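Local coordinates for rhusiopathiae surface protein B (Erysipelothrix rhusiopathiae, PDB 3V10), which probably binds collagen as a cell-wall-anchored surface adhesin, this chain being its collagen-binding region, built on DEv-IgG folds, at residues F51-L63 against K131-S143. Sequence-based numbering, arbitrary orientation.
Sequences FDLTLPSNDEVSL and KIAELPTNLGLGS
Leu135 lies over one face of the turn formed by residues 56-63: its CD1 packs on Leu63 CD1 (3.7 Å) and on Val61 CG1, its CD2 against the Ser57 backbone and the side-chain amide of Asn58 (ND2), and its CB meets the Pro56 ring. That ring crosses Thr137 at about a right angle, with Pro56 CB 3.8 Å from Thr137 CB. Further along, Leu139 and Leu55 run side by side, and Leu141 CD1 touches Leu53 CD2. The one direct backbone hydrogen bond between the segments runs from Thr54 N to Leu139 O (2.8 Å); the donor sits well above the carbonyl plane. Waters also bridge the segments: one joins Asp52 O, Thr54 OG1 and Leu139 O, others Thr54 O to Thr137 OG1 and Asn58 ND2 to Glu134 O. At the far end the extended Lys131 places NZ 2.8 Å from Glu60 OE1, above the carboxylate plane, in a salt bridge; Gln153 also bonds this oxygen.

Chi1 of 59° sets the Asn58 amide between its own N and carbonyl carbon, where OD1 accepts from Glu60 N (Asx turn) and Val61 N (Asx motif) from opposite faces. Thr137 OG1 accepts from Leu139 N in an ST turn leading into the type I' turn 138-141. Beneath, strand 28-35 receives Leu53, Leu55, Leu63 and Leu141. The contact joins the mixed sheet of the Ig-like N-terminal domain, holding strands 50-54 and 61-65, to edge strand 131-134 of the small sheet with 150-153 and 20-21.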
ATOM      1  N   PHE A  51      22.245  11.637   6.143  1.00 12.02           N
ATOM      2  CA  PHE A  51      21.305  11.896   7.217  1.00 11.64           C
ATOM      3  C   PHE A  51      20.406  10.678   7.299  1.00 11.96           C
ATOM      4  O   PHE A  51      20.209   9.966   6.309  1.00 14.10           O
ATOM      5  CB  PHE A  51      20.488  13.196   7.049  1.00 10.60           C
ATOM      6  CG  PHE A  51      19.674  13.283   5.789  1.00 11.70           C
ATOM      7  CD1 PHE A  51      20.141  14.006   4.702  1.00 10.68           C
ATOM      8  CD2 PHE A  51      18.396  12.736   5.728  1.00 10.34           C
ATOM      9  CE1 PHE A  51      19.343  14.190   3.567  1.00 11.91           C
ATOM     10  CE2 PHE A  51      17.594  12.913   4.607  1.00 10.97           C
ATOM     11  CZ  PHE A  51      18.064  13.641   3.525  1.00 10.67           C
ATOM     12  N   ASP A  52      19.896  10.428   8.491  1.00 10.96           N
ATOM     13  CA  ASP A  52      19.056   9.274   8.731  1.00 12.79           C
ATOM     14  C   ASP A  52      17.661   9.608   9.194  1.00 11.99           C
ATOM     15  O   ASP A  52      17.460  10.500  10.021  1.00 12.00           O
ATOM     16  CB  ASP A  52      19.729   8.369   9.762  1.00 13.01           C
ATOM     17  CG  ASP A  52      21.031   7.795   9.259  1.00 15.54           C
ATOM     18  OD1 ASP A  52      20.991   7.019   8.280  1.00 11.13           O
ATOM     19  OD2 ASP A  52      22.094   8.121   9.830  1.00 14.55           O
ATOM     20  N   LEU A  53      16.696   8.864   8.667  1.00 10.25           N
ATOM     21  CA  LEU A  53      15.301   9.041   9.035  1.00 11.02           C
ATOM     22  C   LEU A  53      14.908   7.831   9.879  1.00 11.06           C
ATOM     23  O   LEU A  53      15.321   6.708   9.589  1.00 13.13           O
ATOM     24  CB  LEU A  53      14.429   9.113   7.776  1.00 12.55           C
ATOM     25  CG  LEU A  53      14.839  10.189   6.764  1.00 12.47           C
ATOM     26  CD1 LEU A  53      13.923  10.139   5.545  1.00 15.18           C
ATOM     27  CD2 LEU A  53      14.774  11.554   7.421  1.00 13.82           C
ATOM     28  N   THR A  54      14.128   8.064  10.927  1.00 10.20           N
ATOM     29  CA  THR A  54      13.693   6.982  11.798  1.00 11.49           C
ATOM     30  C   THR A  54      12.186   7.005  11.982  1.00 11.36           C
ATOM     31  O   THR A  54      11.652   7.874  12.662  1.00 11.57           O
ATOM     32  CB  THR A  54      14.348   7.082  13.185  1.00 12.29           C
ATOM     33  OG1 THR A  54      15.771   7.151  13.038  1.00 14.71           O
ATOM     34  CG2 THR A  54      13.990   5.869  14.032  1.00 15.58           C
ATOM     35  N   LEU A  55      11.505   6.044  11.368  1.00  8.81           N
ATOM     36  CA  LEU A  55      10.062   5.947  11.482  1.00  9.18           C
ATOM     37  C   LEU A  55       9.729   5.612  12.936  1.00 10.03           C
ATOM     38  O   LEU A  55      10.449   4.864  13.595  1.00  9.16           O
ATOM     39  CB  LEU A  55       9.535   4.878  10.521  1.00  7.81           C
ATOM     40  CG  LEU A  55       9.644   5.272   9.042  1.00 10.81           C
ATOM     41  CD1 LEU A  55       9.489   4.048   8.155  1.00  7.30           C
ATOM     42  CD2 LEU A  55       8.592   6.336   8.705  1.00  9.95           C
ATOM     43  N   PRO A  56       8.622   6.162  13.455  1.00  9.70           N
ATOM     44  CA  PRO A  56       8.202   5.932  14.840  1.00 10.92           C
ATOM     45  C   PRO A  56       7.676   4.537  15.139  1.00 10.86           C
ATOM     46  O   PRO A  56       7.324   3.780  14.237  1.00 10.64           O
ATOM     47  CB  PRO A  56       7.132   7.001  15.046  1.00  8.90           C
ATOM     48  CG  PRO A  56       6.455   7.004  13.698  1.00  8.82           C
ATOM     49  CD  PRO A  56       7.615   6.945  12.717  1.00  8.58           C
ATOM     50  N   SER A  57       7.620   4.203  16.422  1.00  9.77           N
ATOM     51  CA  SER A  57       7.113   2.905  16.831  1.00 11.40           C
ATOM     52  C   SER A  57       7.005   2.848  18.342  1.00 11.57           C
ATOM     53  O   SER A  57       7.610   3.651  19.041  1.00 11.22           O
ATOM     54  CB  SER A  57       8.069   1.801  16.379  1.00 12.87           C
ATOM     55  OG  SER A  57       9.301   1.909  17.072  1.00 14.79           O
ATOM     56  N   ASN A  58       6.205   1.914  18.840  1.00 13.71           N
ATOM     57  CA  ASN A  58       6.115   1.700  20.278  1.00 14.37           C
ATOM     58  C   ASN A  58       6.162   0.190  20.440  1.00 15.73           C
ATOM     59  O   ASN A  58       6.635  -0.497  19.539  1.00 13.59           O
ATOM     60  CB  ASN A  58       4.857   2.330  20.918  1.00 14.22           C
ATOM     61  CG  ASN A  58       3.557   1.819  20.346  1.00 15.98           C
ATOM     62  OD1 ASN A  58       3.439   0.663  19.955  1.00 15.13           O
ATOM     63  ND2 ASN A  58       2.547   2.688  20.331  1.00 15.50           N
ATOM     64  N   ASP A  59       5.690  -0.345  21.557  1.00 16.22           N
ATOM     65  CA  ASP A  59       5.758  -1.792  21.748  1.00 18.98           C
ATOM     66  C   ASP A  59       4.788  -2.637  20.926  1.00 18.23           C
ATOM     67  O   ASP A  59       4.988  -3.846  20.791  1.00 18.57           O
ATOM     68  CB  ASP A  59       5.605  -2.128  23.235  1.00 23.24           C
ATOM     69  CG  ASP A  59       6.913  -2.003  23.995  1.00 29.09           C
ATOM     70  OD1 ASP A  59       7.588  -0.962  23.849  1.00 32.33           O
ATOM     71  OD2 ASP A  59       7.268  -2.943  24.741  1.00 32.33           O
ATOM     72  N   GLU A  60       3.754  -2.018  20.371  1.00 15.54           N
ATOM     73  CA  GLU A  60       2.771  -2.761  19.579  1.00 16.08           C
ATOM     74  C   GLU A  60       2.655  -2.306  18.124  1.00 13.47           C
ATOM     75  O   GLU A  60       2.260  -3.084  17.255  1.00 16.99           O
ATOM     76  CB  GLU A  60       1.390  -2.668  20.241  1.00 15.41           C
ATOM     77  CG  GLU A  60       1.370  -3.124  21.692  1.00 18.34           C
ATOM     78  CD  GLU A  60      -0.018  -3.079  22.303  1.00 19.05           C
ATOM     79  OE1 GLU A  60      -0.777  -2.128  22.009  1.00 18.88           O
ATOM     80  OE2 GLU A  60      -0.343  -3.992  23.089  1.00 22.47           O
ATOM     81  N   VAL A  61       2.997  -1.051  17.859  1.00 12.02           N
ATOM     82  CA  VAL A  61       2.901  -0.504  16.507  1.00 11.63           C
ATOM     83  C   VAL A  61       4.236   0.050  16.010  1.00 11.97           C
ATOM     84  O   VAL A  61       4.860   0.881  16.668  1.00 12.68           O
ATOM     85  CB  VAL A  61       1.844   0.628  16.449  1.00 11.82           C
ATOM     86  CG1 VAL A  61       1.706   1.156  15.019  1.00 10.91           C
ATOM     87  CG2 VAL A  61       0.517   0.116  16.954  1.00 13.09           C
ATOM     88  N   SER A  62       4.672  -0.421  14.846  1.00 12.88           N
ATOM     89  CA  SER A  62       5.920   0.040  14.253  1.00 12.61           C
ATOM     90  C   SER A  62       5.708   0.393  12.790  1.00 11.35           C
ATOM     91  O   SER A  62       5.046  -0.340  12.057  1.00 11.85           O
ATOM     92  CB  SER A  62       7.010  -1.041  14.361  1.00 15.13           C
ATOM     93  OG  SER A  62       7.444  -1.210  15.702  1.00 21.52           O
ATOM     94  N   LEU A  63       6.246   1.534  12.377  1.00 10.58           N
ATOM     95  CA  LEU A  63       6.148   1.951  10.986  1.00  9.97           C
ATOM     96  C   LEU A  63       7.448   1.541  10.329  1.00  9.45           C
ATOM     97  O   LEU A  63       8.510   1.636  10.944  1.00 10.13           O
ATOM     98  CB  LEU A  63       5.967   3.467  10.872  1.00 10.71           C
ATOM     99  CG  LEU A  63       4.520   3.960  10.925  1.00 13.17           C
ATOM    100  CD1 LEU A  63       3.925   3.649  12.287  1.00 10.98           C
ATOM    101  CD2 LEU A  63       4.483   5.459  10.653  1.00 12.84           C
ATOM    102  N   LYS A 131      -8.324   0.378  20.787  1.00 21.68           N
ATOM    103  CA  LYS A 131      -7.198   1.132  21.325  1.00 20.13           C
ATOM    104  C   LYS A 131      -6.669   2.158  20.325  1.00 17.37           C
ATOM    105  O   LYS A 131      -6.905   2.043  19.124  1.00 17.40           O
ATOM    106  CB  LYS A 131      -6.097   0.137  21.698  1.00 21.23           C
ATOM    107  CG  LYS A 131      -4.968   0.664  22.559  1.00 22.90           C
ATOM    108  CD  LYS A 131      -4.052  -0.499  22.930  1.00 23.48           C
ATOM    109  CE  LYS A 131      -2.913  -0.081  23.839  1.00 24.07           C
ATOM    110  NZ  LYS A 131      -2.129  -1.272  24.273  1.00 24.67           N
ATOM    111  N   ILE A 132      -5.966   3.166  20.836  1.00 15.77           N
ATOM    112  CA  ILE A 132      -5.384   4.208  19.994  1.00 14.75           C
ATOM    113  C   ILE A 132      -3.891   4.314  20.276  1.00 13.70           C
ATOM    114  O   ILE A 132      -3.475   4.419  21.428  1.00 15.52           O
ATOM    115  CB  ILE A 132      -6.012   5.588  20.268  1.00 15.77           C
ATOM    116  CG1 ILE A 132      -7.507   5.551  19.954  1.00 16.43           C
ATOM    117  CG2 ILE A 132      -5.321   6.660  19.415  1.00 14.68           C
ATOM    118  CD1 ILE A 132      -8.222   6.854  20.268  1.00 19.67           C
ATOM    119  N   ALA A 133      -3.088   4.277  19.219  1.00 12.67           N
ATOM    120  CA  ALA A 133      -1.648   4.394  19.371  1.00 10.80           C
ATOM    121  C   ALA A 133      -1.225   5.785  18.931  1.00 10.99           C
ATOM    122  O   ALA A 133      -1.564   6.228  17.836  1.00 10.20           O
ATOM    123  CB  ALA A 133      -0.941   3.336  18.530  1.00 10.70           C
ATOM    124  N   GLU A 134      -0.497   6.480  19.804  1.00 10.58           N
ATOM    125  CA  GLU A 134      -0.015   7.815  19.502  1.00 10.98           C
ATOM    126  C   GLU A 134       1.476   7.748  19.202  1.00 11.92           C
ATOM    127  O   GLU A 134       2.278   7.477  20.089  1.00 12.36           O
ATOM    128  CB  GLU A 134      -0.253   8.748  20.684  1.00 13.70           C
ATOM    129  CG  GLU A 134      -1.719   8.939  21.031  1.00 14.18           C
ATOM    130  CD  GLU A 134      -1.914   9.982  22.112  1.00 16.47           C
ATOM    131  OE1 GLU A 134      -1.338   9.806  23.206  1.00 14.96           O
ATOM    132  OE2 GLU A 134      -2.636  10.971  21.860  1.00 19.22           O
ATOM    133  N   LEU A 135       1.833   8.008  17.952  1.00 11.52           N
ATOM    134  CA  LEU A 135       3.227   7.965  17.531  1.00 12.78           C
ATOM    135  C   LEU A 135       3.718   9.292  16.972  1.00 13.59           C
ATOM    136  O   LEU A 135       4.018   9.403  15.785  1.00 12.52           O
ATOM    137  CB  LEU A 135       3.419   6.865  16.488  1.00 15.68           C
ATOM    138  CG  LEU A 135       3.193   5.429  16.970  1.00 16.73           C
ATOM    139  CD1 LEU A 135       3.317   4.477  15.793  1.00 16.45           C
ATOM    140  CD2 LEU A 135       4.201   5.079  18.055  1.00 18.10           C
ATOM    141  N   PRO A 136       3.808  10.322  17.827  1.00 13.69           N
ATOM    142  CA  PRO A 136       4.278  11.630  17.363  1.00 14.94           C
ATOM    143  C   PRO A 136       5.710  11.468  16.873  1.00 14.56           C
ATOM    144  O   PRO A 136       6.476  10.699  17.452  1.00 15.57           O
ATOM    145  CB  PRO A 136       4.149  12.505  18.608  1.00 16.27           C
ATOM    146  CG  PRO A 136       4.336  11.544  19.724  1.00 14.53           C
ATOM    147  CD  PRO A 136       3.578  10.322  19.284  1.00 15.61           C
ATOM    148  N   THR A 137       6.079  12.180  15.816  1.00 15.57           N
ATOM    149  CA  THR A 137       7.418  12.010  15.277  1.00 15.66           C
ATOM    150  C   THR A 137       7.951  13.172  14.436  1.00 16.04           C
ATOM    151  O   THR A 137       7.192  13.959  13.866  1.00 13.37           O
ATOM    152  CB  THR A 137       7.454  10.724  14.399  1.00 17.39           C
ATOM    153  OG1 THR A 137       8.799  10.418  14.014  1.00 15.92           O
ATOM    154  CG2 THR A 137       6.617  10.929  13.136  1.00 17.71           C
ATOM    155  N   ASN A 138       9.274  13.268  14.387  1.00 14.12           N
ATOM    156  CA  ASN A 138       9.965  14.253  13.569  1.00 14.76           C
ATOM    157  C   ASN A 138      10.986  13.435  12.779  1.00 14.70           C
ATOM    158  O   ASN A 138      12.001  13.952  12.317  1.00 13.36           O
ATOM    159  CB  ASN A 138      10.670  15.325  14.423  1.00 15.17           C
ATOM    160  CG  ASN A 138      11.588  14.737  15.479  1.00 17.00           C
ATOM    161  OD1 ASN A 138      11.964  13.567  15.420  1.00 16.52           O
ATOM    162  ND2 ASN A 138      11.963  15.562  16.456  1.00 17.32           N
ATOM    163  N   LEU A 139      10.684  12.144  12.623  1.00 13.70           N
ATOM    164  CA  LEU A 139      11.548  11.196  11.913  1.00 14.74           C
ATOM    165  C   LEU A 139      12.971  11.170  12.461  1.00 13.84           C
ATOM    166  O   LEU A 139      13.903  10.757  11.769  1.00 15.91           O
ATOM    167  CB  LEU A 139      11.586  11.506  10.416  1.00 15.54           C
ATOM    168  CG  LEU A 139      10.308  11.200   9.631  1.00 14.48           C
ATOM    169  CD1 LEU A 139      10.516  11.520   8.161  1.00 16.50           C
ATOM    170  CD2 LEU A 139       9.939   9.729   9.814  1.00 13.35           C
ATOM    171  N   GLY A 140      13.134  11.610  13.703  1.00 13.19           N
ATOM    172  CA  GLY A 140      14.452  11.620  14.311  1.00 15.83           C
ATOM    173  C   GLY A 140      15.278  12.852  13.989  1.00 15.41           C
ATOM    174  O   GLY A 140      16.393  13.002  14.482  1.00 17.96           O
ATOM    175  N   LEU A 141      14.737  13.744  13.166  1.00 13.08           N
ATOM    176  CA  LEU A 141      15.445  14.967  12.798  1.00 12.39           C
ATOM    177  C   LEU A 141      15.195  16.001  13.899  1.00 12.42           C
ATOM    178  O   LEU A 141      14.156  16.668  13.931  1.00 11.39           O
ATOM    179  CB  LEU A 141      14.944  15.458  11.438  1.00 11.85           C
ATOM    180  CG  LEU A 141      14.978  14.377  10.343  1.00 10.97           C
ATOM    181  CD1 LEU A 141      14.307  14.888   9.072  1.00 14.24           C
ATOM    182  CD2 LEU A 141      16.416  13.970  10.060  1.00 11.89           C
ATOM    183  N   GLY A 142      16.163  16.109  14.807  1.00 13.22           N
ATOM    184  CA  GLY A 142      16.059  17.003  15.949  1.00 14.35           C
ATOM    185  C   GLY A 142      15.713  18.467  15.751  1.00 14.86           C
ATOM    186  O   GLY A 142      15.230  19.114  16.683  1.00 13.62           O
ATOM    187  N   SER A 143      15.960  18.998  14.560  1.00 15.11           N
ATOM    188  CA  SER A 143      15.676  20.405  14.277  1.00 14.37           C
ATOM    189  C   SER A 143      14.199  20.647  14.004  1.00 16.41           C
ATOM    190  O   SER A 143      13.728  21.787  14.031  1.00 16.81           O
ATOM    191  CB  SER A 143      16.476  20.865  13.059  1.00 14.73           C
ATOM    192  OG  SER A 143      16.035  20.184  11.894  1.00 14.44           O
TER
HETATM  193  O   HOH W   1      16.960   9.769  12.486  1.00 17.03           O
HETATM  194  O   HOH W   2      10.537   8.568  14.975  1.00 34.86           O
HETATM  195  O   HOH W   3       3.018   5.138  22.164  1.00 19.05           O